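Local coordinates for protein putative fructosamine-3-kinase (Thermobifida fusca YX, PDB 3F7W) that probably acts as a kinase of the fructosamine kinase family, within the protein-kinase-like clan, although its substrate has not been established, at residues A[101-106]-A[234-239]. Numbering follows the deposited sequence.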
loop_
_atom_site.group_PDB
_atom_site.type_symbol
_atom_site.label_atom_id
_atom_site.label_comp_id
_atom_site.label_asym_id
_atom_site.label_seq_id
_atom_site.Cartn_x
_atom_site.Cartn_y
_atom_site.Cartn_z
ATOM N N ALA A 101 7.862 20.002 0.524
ATOM C CA ALA A 101 7.140 18.871 1.109
ATOM C C ALA A 101 7.710 17.558 0.571
ATOM O O ALA A 101 7.772 16.566 1.279
ATOM C CB ALA A 101 5.646 18.983 0.767
ATOM N N ALA A 102 8.103 17.560 -0.699
ATOM C CA ALA A 102 8.640 16.367 -1.340
ATOM C C ALA A 102 9.933 15.909 -0.677
ATOM O O ALA A 102 10.111 14.708 -0.404
ATOM C CB ALA A 102 8.861 16.582 -2.841
ATOM N N GLU A 103 10.838 16.846 -0.433
ATOM C CA GLU A 103 12.075 16.513 0.278
ATOM C C GLU A 103 11.781 15.959 1.668
ATOM O O GLU A 103 12.368 14.954 2.106
ATOM C CB GLU A 103 12.965 17.742 0.392
ATOM C CG GLU A 103 13.393 18.307 -0.941
ATOM C CD GLU A 103 14.190 19.593 -0.773
ATOM O OE1 GLU A 103 14.829 19.743 0.297
ATOM O OE2 GLU A 103 14.166 20.439 -1.702
ATOM N N ARG A 104 10.823 16.572 2.351
ATOM C CA ARG A 104 10.503 16.142 3.699
ATOM C C ARG A 104 9.861 14.741 3.667
ATOM O O ARG A 104 10.182 13.884 4.490
ATOM C CB ARG A 104 9.604 17.170 4.369
ATOM C CG ARG A 104 10.336 18.514 4.633
ATOM C CD ARG A 104 9.441 19.487 5.369
ATOM N NE ARG A 104 9.265 18.990 6.727
ATOM C CZ ARG A 104 10.097 19.241 7.736
ATOM N NH1 ARG A 104 11.170 20.021 7.565
ATOM N NH2 ARG A 104 9.847 18.708 8.930
ATOM N N PHE A 105 9.039 14.493 2.658
ATOM C CA PHE A 105 8.370 13.194 2.507
ATOM C C PHE A 105 9.380 12.077 2.249
ATOM O O PHE A 105 9.233 10.978 2.760
ATOM C CB PHE A 105 7.333 13.281 1.406
ATOM C CG PHE A 105 6.556 12.019 1.192
ATOM C CD1 PHE A 105 6.020 11.312 2.270
ATOM C CD2 PHE A 105 6.391 11.503 -0.094
ATOM C CE1 PHE A 105 5.281 10.137 2.043
ATOM C CE2 PHE A 105 5.673 10.360 -0.304
ATOM C CZ PHE A 105 5.129 9.660 0.779
ATOM N N GLY A 106 10.433 12.374 1.477
ATOM C CA GLY A 106 11.529 11.424 1.266
ATOM C C GLY A 106 12.127 10.946 2.579
ATOM O O GLY A 106 12.324 9.760 2.793
ATOM N N LEU A 234 8.684 13.396 -7.853
ATOM C CA LEU A 234 9.244 12.069 -7.595
ATOM C C LEU A 234 10.739 12.089 -7.360
ATOM O O LEU A 234 11.199 11.515 -6.386
ATOM C CB LEU A 234 8.952 11.106 -8.739
ATOM C CG LEU A 234 9.474 9.682 -8.545
ATOM C CD1 LEU A 234 8.891 8.997 -7.279
ATOM C CD2 LEU A 234 9.175 8.858 -9.791
ATOM N N ASP A 235 11.506 12.750 -8.232
ATOM C CA ASP A 235 12.957 12.742 -8.074
ATOM C C ASP A 235 13.419 13.422 -6.784
ATOM O O ASP A 235 14.382 12.972 -6.161
ATOM C CB ASP A 235 13.640 13.389 -9.279
ATOM C CG ASP A 235 13.580 12.522 -10.513
ATOM O OD1 ASP A 235 13.480 11.299 -10.358
ATOM O OD2 ASP A 235 13.651 13.074 -11.630
ATOM N N ARG A 236 12.743 14.495 -6.373
ATOM C CA ARG A 236 13.065 15.124 -5.087
ATOM C C ARG A 236 12.785 14.208 -3.902
ATOM O O ARG A 236 13.549 14.201 -2.941
ATOM C CB ARG A 236 12.312 16.416 -4.874
ATOM C CG ARG A 236 12.886 17.582 -5.643
ATOM C CD ARG A 236 12.231 18.881 -5.215
ATOM N NE ARG A 236 12.897 20.067 -5.772
ATOM C CZ ARG A 236 12.753 20.506 -7.021
ATOM N NH1 ARG A 236 11.988 19.857 -7.897
ATOM N NH2 ARG A 236 13.390 21.607 -7.404
ATOM N N VAL A 237 11.695 13.447 -3.970
ATOM C CA VAL A 237 11.370 12.489 -2.908
ATOM C C VAL A 237 12.463 11.437 -2.864
ATOM O O VAL A 237 12.989 11.168 -1.807
ATOM C CB VAL A 237 9.996 11.811 -3.101
ATOM C CG1 VAL A 237 9.765 10.663 -2.043
ATOM C CG2 VAL A 237 8.853 12.886 -3.079
ATOM N N ARG A 238 12.795 10.851 -4.016
ATOM C CA ARG A 238 13.811 9.786 -4.074
ATOM C C ARG A 238 15.191 10.278 -3.695
ATOM O O ARG A 238 15.913 9.573 -3.017
ATOM C CB ARG A 238 13.863 9.129 -5.471
ATOM C CG ARG A 238 12.667 8.245 -5.740
ATOM C CD ARG A 238 12.874 7.320 -6.937
ATOM N NE ARG A 238 13.068 8.085 -8.171
ATOM C CZ ARG A 238 12.721 7.665 -9.384
ATOM N NH1 ARG A 238 12.160 6.474 -9.585
ATOM N NH2 ARG A 238 12.950 8.447 -10.407
ATOM N N ASP A 239 15.572 11.476 -4.140
ATOM C CA ASP A 239 16.851 12.058 -3.759
ATOM C C ASP A 239 16.977 12.259 -2.250
ATOM O O ASP A 239 17.998 11.912 -1.656
ATOM C CB ASP A 239 17.081 13.413 -4.465
ATOM C CG ASP A 239 17.378 13.273 -5.948
ATOM O OD1 ASP A 239 17.562 12.145 -6.437
ATOM O OD2 ASP A 239 17.408 14.318 -6.632
#
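V237 supplies most of the apolar contact, fitting both of its methyls against helix 99-114. CG2 reaches CB of A102 at 3.7 Å, while CG1, placed anti to the backbone N (chi1 173°), meets CD2 of F105 at 4.0 Å, obliquely to the ring, and also lies against the CA of G106. A102 CB also lies against the CB of R236. With V237 cut back to alanine, A102 and F105 would probably be left facing a gap where the two methyls now sit.

Backbone contacts confirm how near the helices come. The CA of V237 directs a CA-H...O contact to O of A102 at 3.6 Å, with 149° at the hydrogen, and the CA of G106 returns a more bent one to O of V237 at 3.4 Å. G106 has no side chain, and the direction in which one would project is taken up by O of V237.

Charge contributes only loosely at the exposed margin: E103 OE2 lies near the guanidinium plane of R236, 4.3 Å from NE, beyond salt-bridge range.

The axes of 101-106 and 234-239 approach to 7.1 Å and cross at -38°: close, glycine- and alanine-mediated helix-helix packing that joins helix 99-114 to helix 234-244, consistent with the mainly helical C-terminal lobe of a protein-kinase-like fold.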